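Local coordinates for putative zinc protease (Bordetella pertussis, PDB 3IH6), which is one domain of a larger protein of the peptidase M16 family, which is probably a zinc-dependent metalloendopeptidase, at residues E[57-60]-E[61-65]; E[109-113]-E[114-118]; E[175-178]-E[179-183]. All coordinates share one frame; numbering follows the deposited sequence.

Contact 1: residues E[57-60]-E[61-65]; sequences SRLY and HALVP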
loop_
_atom_site.group_PDB
_atom_site.type_symbol
_atom_site.label_atom_id
_atom_site.label_comp_id
_atom_site.label_asym_id
_atom_site.label_seq_id
_atom_site.Cartn_x
_atom_site.Cartn_y
_atom_site.Cartn_z
ATOM N N SER E 57 24.398 12.572 2.413
ATOM C CA SER E 57 24.314 13.102 1.053
ATOM C C SER E 57 25.111 14.431 0.948
ATOM O O SER E 57 25.290 15.097 1.946
ATOM C CB SER E 57 22.866 13.357 0.697
ATOM O OG SER E 57 22.388 14.471 1.444
ATOM N N ARG E 58 25.528 14.825 -0.251
ATOM C CA ARG E 58 26.399 15.992 -0.419
ATOM C C ARG E 58 25.652 17.256 0.019
ATOM O O ARG E 58 26.169 18.053 0.817
ATOM C CB ARG E 58 26.919 16.119 -1.869
ATOM C CG ARG E 58 27.803 14.954 -2.399
ATOM C CD ARG E 58 29.107 14.779 -1.538
ATOM N NE ARG E 58 30.085 13.811 -2.065
ATOM C CZ ARG E 58 31.016 14.106 -2.975
ATOM N NH1 ARG E 58 31.095 15.327 -3.500
ATOM N NH2 ARG E 58 31.848 13.174 -3.405
ATOM N N LEU E 59 24.428 17.430 -0.479
ATOM C CA LEU E 59 23.595 18.550 -0.069
ATOM C C LEU E 59 23.379 18.620 1.457
ATOM O O LEU E 59 23.557 19.689 2.071
ATOM C CB LEU E 59 22.263 18.581 -0.833
ATOM C CG LEU E 59 22.391 18.853 -2.345
ATOM C CD1 LEU E 59 21.035 18.641 -3.108
ATOM C CD2 LEU E 59 22.897 20.240 -2.577
ATOM N N TYR E 60 22.967 17.510 2.049
ATOM C CA TYR E 60 22.662 17.533 3.456
ATOM C C TYR E 60 23.874 18.017 4.225
ATOM O O TYR E 60 23.764 18.937 5.026
ATOM C CB TYR E 60 22.172 16.172 3.962
ATOM C CG TYR E 60 21.652 16.180 5.408
ATOM C CD1 TYR E 60 20.276 16.217 5.661
ATOM C CD2 TYR E 60 22.537 16.109 6.518
ATOM C CE1 TYR E 60 19.758 16.225 6.970
ATOM C CE2 TYR E 60 22.023 16.101 7.865
ATOM C CZ TYR E 60 20.624 16.138 8.051
ATOM O OH TYR E 60 20.091 16.120 9.302
ATOM N N HIS E 61 25.034 17.438 3.938
ATOM C CA HIS E 61 26.239 17.800 4.661
ATOM C C HIS E 61 26.663 19.274 4.478
ATOM O O HIS E 61 27.191 19.882 5.402
ATOM C CB HIS E 61 27.392 16.884 4.259
ATOM C CG HIS E 61 28.541 16.960 5.197
ATOM N ND1 HIS E 61 28.524 16.344 6.428
ATOM C CD2 HIS E 61 29.723 17.612 5.113
ATOM C CE1 HIS E 61 29.654 16.604 7.058
ATOM N NE2 HIS E 61 30.393 17.381 6.286
ATOM N N ALA E 62 26.431 19.834 3.289
ATOM C CA ALA E 62 26.823 21.220 3.010
ATOM C C ALA E 62 25.873 22.217 3.657
ATOM O O ALA E 62 26.304 23.265 4.124
ATOM C CB ALA E 62 26.901 21.455 1.501
ATOM N N LEU E 63 24.578 21.882 3.703
ATOM C CA LEU E 63 23.565 22.859 4.109
ATOM C C LEU E 63 23.050 22.798 5.556
ATOM O O LEU E 63 22.603 23.804 6.088
ATOM C CB LEU E 63 22.398 22.818 3.112
ATOM C CG LEU E 63 22.835 23.008 1.642
ATOM C CD1 LEU E 63 21.700 22.805 0.665
ATOM C CD2 LEU E 63 23.403 24.381 1.496
ATOM N N VAL E 64 23.062 21.614 6.165
ATOM C CA VAL E 64 22.340 21.388 7.432
ATOM C C VAL E 64 23.227 21.478 8.683
ATOM O O VAL E 64 22.916 22.249 9.589
ATOM C CB VAL E 64 21.493 20.065 7.435
ATOM C CG1 VAL E 64 20.729 19.934 8.741
ATOM C CG2 VAL E 64 20.484 20.058 6.259
ATOM N N PRO E 65 24.342 20.717 8.738
ATOM C CA PRO E 65 25.186 20.929 9.933
ATOM C C PRO E 65 25.686 22.370 9.970
ATOM O O PRO E 65 26.002 22.902 11.041
ATOM C CB PRO E 65 26.379 19.989 9.714
ATOM C CG PRO E 65 25.902 18.972 8.676
ATOM C CD PRO E 65 24.926 19.740 7.801
#
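Tyr60 of the short, N-capped helix 58-63 meets Val64, four residues on, where the chain leaves that helix; both belong to an alpha+beta domain of the peptidase M16 family, helices against an antiparallel sheet.

The main side-chain interaction is a CH-pi contact. Val64 CB lies 4.0 Å from the centroid of the Tyr60 ring and 9° off the ring normal, so the valine sits over the middle of one face. Its branches spread across that face, CG2 toward CD1 and CG1 to 3.9 Å from Tyr60 CZ. With CG of Tyr60 anti to the backbone N (chi1 -172°), the ring leans obliquely toward the C-terminal end of the helix, so that one face meets Val64. Leu59 and Leu63 form a second, looser i to i+4 pair, CD2 of Leu59 being 4.3 Å from CD1 of Leu63. Both leucines also touch helix 97-109 and strands 71-77 and 84-90, which places this side of the helix in the core.

Backbone bonds from His61, Ala62, Leu63 and Val64 run to the carbonyls four residues earlier. The last two are Leu63 N to Leu59 O at 2.9 Å and Val64 N to Tyr60 O at 3.0 Å. Tyr60 O also accepts a weak bond from Leu63 N, and Pro65, which has no N-H to continue the series, brings its CD to 3.1 Å from the same oxygen.

At the start, Ser57 acts as N-cap. Its OG accepts from Tyr60 N and is also hydrogen-bonded to Thr54 O. Arg58 reaches across to the 114-120 region, with NE in a salt bridge to Glu120 and NH1 bonded to Lys114 O. The capping bond measures 3.2 Å from Tyr60 N to Ser57 OG, with an N-H...O angle of 150°.

Contact 2: residues E[109-113]-E[114-118]; sequences ESLSS and KPFSQ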
loop_
_atom_site.group_PDB
_atom_site.type_symbol
_atom_site.label_atom_id
_atom_site.label_comp_id
_atom_site.label_asym_id
_atom_site.label_seq_id
_atom_site.Cartn_x
_atom_site.Cartn_y
_atom_site.Cartn_z
ATOM N N GLU E 109 27.386 21.915 -8.733
ATOM C CA GLU E 109 28.189 22.243 -9.896
ATOM C C GLU E 109 29.703 22.160 -9.687
ATOM O O GLU E 109 30.498 22.442 -10.612
ATOM C CB GLU E 109 27.768 23.617 -10.388
ATOM C CG GLU E 109 26.252 23.663 -10.587
ATOM C CD GLU E 109 25.731 25.034 -10.892
ATOM O OE1 GLU E 109 26.528 26.001 -11.062
ATOM O OE2 GLU E 109 24.504 25.143 -10.992
ATOM N N SER E 110 30.131 21.708 -8.513
ATOM C CA SER E 110 31.575 21.529 -8.322
ATOM C C SER E 110 32.034 20.101 -7.977
ATOM O O SER E 110 33.102 19.894 -7.405
ATOM C CB SER E 110 32.093 22.546 -7.304
ATOM O OG SER E 110 31.666 22.173 -6.006
ATOM N N LEU E 111 31.229 19.117 -8.352
ATOM C CA LEU E 111 31.529 17.713 -8.096
ATOM C C LEU E 111 32.818 17.313 -8.808
ATOM O O LEU E 111 33.472 16.314 -8.450
ATOM C CB LEU E 111 30.366 16.835 -8.599
ATOM C CG LEU E 111 29.061 17.019 -7.833
ATOM C CD1 LEU E 111 27.887 16.409 -8.647
ATOM C CD2 LEU E 111 29.142 16.416 -6.427
ATOM N N SER E 112 33.182 18.110 -9.808
ATOM C CA SER E 112 34.388 17.862 -10.586
ATOM C C SER E 112 35.654 17.819 -9.691
ATOM O O SER E 112 36.600 17.032 -9.914
ATOM C CB SER E 112 34.512 18.961 -11.633
ATOM O OG SER E 112 35.453 18.582 -12.621
ATOM N N SER E 113 35.656 18.674 -8.688
ATOM C CA SER E 113 36.739 18.767 -7.731
ATOM C C SER E 113 36.374 18.069 -6.419
ATOM O O SER E 113 37.131 18.145 -5.437
ATOM C CB SER E 113 36.958 20.237 -7.444
ATOM O OG SER E 113 35.744 20.771 -6.919
ATOM N N LYS E 114 35.205 17.420 -6.388
ATOM C CA LYS E 114 34.771 16.662 -5.232
ATOM C C LYS E 114 34.064 15.331 -5.638
ATOM O O LYS E 114 32.910 15.128 -5.283
ATOM C CB LYS E 114 33.822 17.546 -4.401
ATOM C CG LYS E 114 34.014 17.429 -2.893
ATOM C CD LYS E 114 33.156 18.470 -2.159
ATOM C CE LYS E 114 33.327 18.393 -0.636
ATOM N NZ LYS E 114 32.983 17.040 -0.133
ATOM N N PRO E 115 34.762 14.441 -6.376
ATOM C CA PRO E 115 34.190 13.289 -7.097
ATOM C C PRO E 115 33.526 12.240 -6.194
ATOM O O PRO E 115 33.995 11.966 -5.104
ATOM C CB PRO E 115 35.401 12.651 -7.767
ATOM C CG PRO E 115 36.538 12.986 -6.883
ATOM C CD PRO E 115 36.237 14.376 -6.346
ATOM N N PHE E 116 32.425 11.679 -6.660
ATOM C CA PHE E 116 31.790 10.565 -5.992
ATOM C C PHE E 116 32.801 9.469 -5.575
ATOM O O PHE E 116 33.739 9.128 -6.332
ATOM C CB PHE E 116 30.722 9.969 -6.924
ATOM C CG PHE E 116 29.607 10.935 -7.281
ATOM C CD1 PHE E 116 29.098 10.986 -8.575
ATOM C CD2 PHE E 116 29.057 11.791 -6.322
ATOM C CE1 PHE E 116 28.052 11.875 -8.906
ATOM C CE2 PHE E 116 28.009 12.715 -6.662
ATOM C CZ PHE E 116 27.525 12.755 -7.935
ATOM N N SER E 117 32.587 8.921 -4.377
ATOM C CA SER E 117 33.319 7.770 -3.893
ATOM C C SER E 117 32.631 6.498 -4.380
ATOM O O SER E 117 31.425 6.530 -4.713
ATOM C CB SER E 117 33.292 7.760 -2.377
ATOM O OG SER E 117 31.968 7.451 -1.932
ATOM N N GLN E 118 33.377 5.388 -4.378
ATOM C CA GLN E 118 32.841 4.059 -4.752
ATOM C C GLN E 118 31.672 3.702 -3.855
ATOM O O GLN E 118 30.620 3.247 -4.346
ATOM C CB GLN E 118 33.919 2.953 -4.668
ATOM C CG GLN E 118 33.548 1.604 -5.311
ATOM C CD GLN E 118 32.888 1.733 -6.678
ATOM O OE1 GLN E 118 33.298 2.534 -7.521
ATOM N NE2 GLN E 118 31.820 0.967 -6.887
#
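Leu111 and Phe116 meet through apolar carbon, CD1 of the leucine lying 3.7 Å from CZ of the ring, while its CD2 is 3.9 Å from Phe116 CE2. Both methyls of the leucine thus address the same end of the ring. With CG beside the backbone N in each residue (chi1 -66° in Leu111, -62° in Phe116), the two side chains come together on the buried side of the turn.

The chain between them starts as a 3-10 turn, 111-113, and continues through Lys114 and Pro115, in the connection from helix 97-109 to helix 118-136. Lys114 N gives a weak bond to Leu111 O at 2.9 Å. One step earlier, Ser110 O accepts twice, from Ser113 N at 3.1 Å and from Ser113 OG at 2.8 Å, the hydroxyl lying in the carbonyl plane.

Further out, Gln174 of helix 170-180 spans the turn, its NE2 donating to Leu111 O and its OE1 accepting from Phe116 N. Ala47 and Ile50 of helix 39-52 pack on Phe116.

The contact therefore divides its chemistry: apolar groups turn inward, and one amide side chain serves the backbone on both sides of Pro115, which has no N-H of its own to offer Leu111 O.

Contact 3: residues E[175-178]-E[179-183]; sequences RAAV and AYLVR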
loop_
_atom_site.group_PDB
_atom_site.type_symbol
_atom_site.label_atom_id
_atom_site.label_comp_id
_atom_site.label_asym_id
_atom_site.label_seq_id
_atom_site.Cartn_x
_atom_site.Cartn_y
_atom_site.Cartn_z
ATOM N N ARG E 175 30.928 11.523 -14.749
ATOM C CA ARG E 175 30.878 12.300 -15.989
ATOM C C ARG E 175 29.468 12.819 -16.264
ATOM O O ARG E 175 29.289 13.987 -16.635
ATOM C CB ARG E 175 31.358 11.478 -17.172
ATOM C CG ARG E 175 30.932 12.086 -18.499
ATOM C CD ARG E 175 31.532 11.377 -19.650
ATOM N NE ARG E 175 31.295 9.935 -19.568
ATOM C CZ ARG E 175 30.165 9.332 -19.925
ATOM N NH1 ARG E 175 29.136 10.044 -20.385
ATOM N NH2 ARG E 175 30.076 8.009 -19.816
ATOM N N ALA E 176 28.469 11.960 -16.076
ATOM C CA ALA E 176 27.055 12.354 -16.254
ATOM C C ALA E 176 26.651 13.546 -15.361
ATOM O O ALA E 176 26.142 14.573 -15.834
ATOM C CB ALA E 176 26.131 11.155 -16.031
ATOM N N ALA E 177 26.891 13.416 -14.073
ATOM C CA ALA E 177 26.559 14.487 -13.142
ATOM C C ALA E 177 27.349 15.726 -13.478
ATOM O O ALA E 177 26.780 16.830 -13.515
ATOM C CB ALA E 177 26.853 14.056 -11.703
ATOM N N VAL E 178 28.658 15.563 -13.726
ATOM C CA VAL E 178 29.463 16.740 -14.130
ATOM C C VAL E 178 28.991 17.477 -15.413
ATOM O O VAL E 178 29.027 18.710 -15.445
ATOM C CB VAL E 178 30.977 16.475 -14.117
ATOM C CG1 VAL E 178 31.710 17.609 -14.829
ATOM C CG2 VAL E 178 31.466 16.378 -12.675
ATOM N N ALA E 179 28.523 16.751 -16.439
ATOM C CA ALA E 179 28.029 17.418 -17.670
ATOM C C ALA E 179 26.622 18.049 -17.566
ATOM O O ALA E 179 26.349 19.017 -18.275
ATOM C CB ALA E 179 28.111 16.476 -18.893
ATOM N N TYR E 180 25.746 17.506 -16.709
ATOM C CA TYR E 180 24.397 18.041 -16.517
ATOM C C TYR E 180 24.233 19.005 -15.350
ATOM O O TYR E 180 23.313 19.849 -15.353
ATOM C CB TYR E 180 23.331 16.905 -16.487
ATOM C CG TYR E 180 23.197 16.329 -17.868
ATOM C CD1 TYR E 180 24.102 15.363 -18.329
ATOM C CD2 TYR E 180 22.260 16.840 -18.772
ATOM C CE1 TYR E 180 24.045 14.881 -19.648
ATOM C CE2 TYR E 180 22.197 16.353 -20.086
ATOM C CZ TYR E 180 23.092 15.379 -20.496
ATOM O OH TYR E 180 23.049 14.920 -21.766
ATOM N N LEU E 181 25.082 18.902 -14.334
ATOM C CA LEU E 181 24.914 19.814 -13.200
ATOM C C LEU E 181 25.855 21.012 -13.410
ATOM O O LEU E 181 26.957 21.110 -12.839
ATOM C CB LEU E 181 25.031 19.093 -11.854
ATOM C CG LEU E 181 24.039 17.927 -11.688
ATOM C CD1 LEU E 181 24.261 17.135 -10.406
ATOM C CD2 LEU E 181 22.562 18.390 -11.740
ATOM N N VAL E 182 25.412 21.898 -14.307
ATOM C CA VAL E 182 26.215 23.030 -14.747
ATOM C C VAL E 182 25.384 24.290 -14.748
ATOM O O VAL E 182 24.202 24.268 -15.101
ATOM C CB VAL E 182 26.871 22.815 -16.165
ATOM C CG1 VAL E 182 28.017 21.769 -16.101
ATOM C CG2 VAL E 182 25.841 22.466 -17.231
ATOM N N ARG E 183 25.998 25.398 -14.338
ATOM C CA ARG E 183 25.309 26.693 -14.300
ATOM C C ARG E 183 24.473 27.025 -15.570
ATOM O O ARG E 183 23.302 27.453 -15.449
ATOM C CB ARG E 183 26.282 27.813 -13.993
ATOM C CG ARG E 183 25.618 29.171 -14.127
ATOM C CD ARG E 183 26.214 30.245 -13.248
ATOM N NE ARG E 183 25.269 31.364 -13.252
ATOM C CZ ARG E 183 24.981 32.126 -12.205
ATOM N NH1 ARG E 183 25.560 31.911 -11.025
ATOM N NH2 ARG E 183 24.095 33.103 -12.346
HETATM O O HOH W 1 29.481 20.389 -13.285
#
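Tyr180 turns the edge of its ring to the carbonyl of Ala176 at the C-terminal end of helix 170-180. Ala176 O lies in the ring plane, 3.3 Å from CD1, while the same oxygen accepts the backbone bond from Tyr180 N at 3.1 Å. The ring stands out nearly across the helix axis, with CG beside the backbone N (chi1 -70°) turning its edge to the oxygen, and it reaches Leu44 of helix 39-52 and Pro34.

Leu181, the first residue beyond the helix, leans back over its last turn. Its CG also stands beside the backbone N (chi1 -57°), and its CB approaches Ala177 O to 3.3 Å. CD1 is then 4.2 Å from Ala177 CB, a loose apolar contact between residues one turn apart. Ala47 packs on Ala177 and Leu51 on Leu181, so this pair faces helix 39-52.

Val182 points differently because the chain has left the helix. Leu181 is the centre of an inverse gamma turn, and the turn is closed by a weak bond from Val182 N to Tyr180 O. In this new direction Val182 CG1 comes to 3.3 Å from Val178 O, a carbonyl near the helix end.

The regular bonding ends with Leu181 N to Ala177 O at 2.8 Å. Beyond it a water donates both to Val178 O at 2.8 Å and to Leu181 O at 2.7 Å. The water thus supplies hydrogens to a carbonyl of the last helical turn and to one in the loop that leads toward strand 187-191, bridging the point where backbone donors cease to follow the helical pattern.

Overall arrangement
From the N terminus, contact 1 spans helix 58-63 with its N-cap and exit, contact 2 turns the chain between helices 97-109 and 118-136, and contact 3 ends helix 170-180 before strand 187-191. Each is closed within one continuous run, and they follow in series, without nesting or crossing. Contact 2 touches both others. The Arg58 guanidinium of contact 1 reaches it, and Ala177 CB of contact 3 lies 3.7 Å from Phe116 CE1. Contacts 1 and 3 do not touch, their nearest atoms being about 8 Å apart. The turn at 109-118 therefore joins two helix segments far apart in sequence, with helix 39-52 packing against both contact 2 and contact 3.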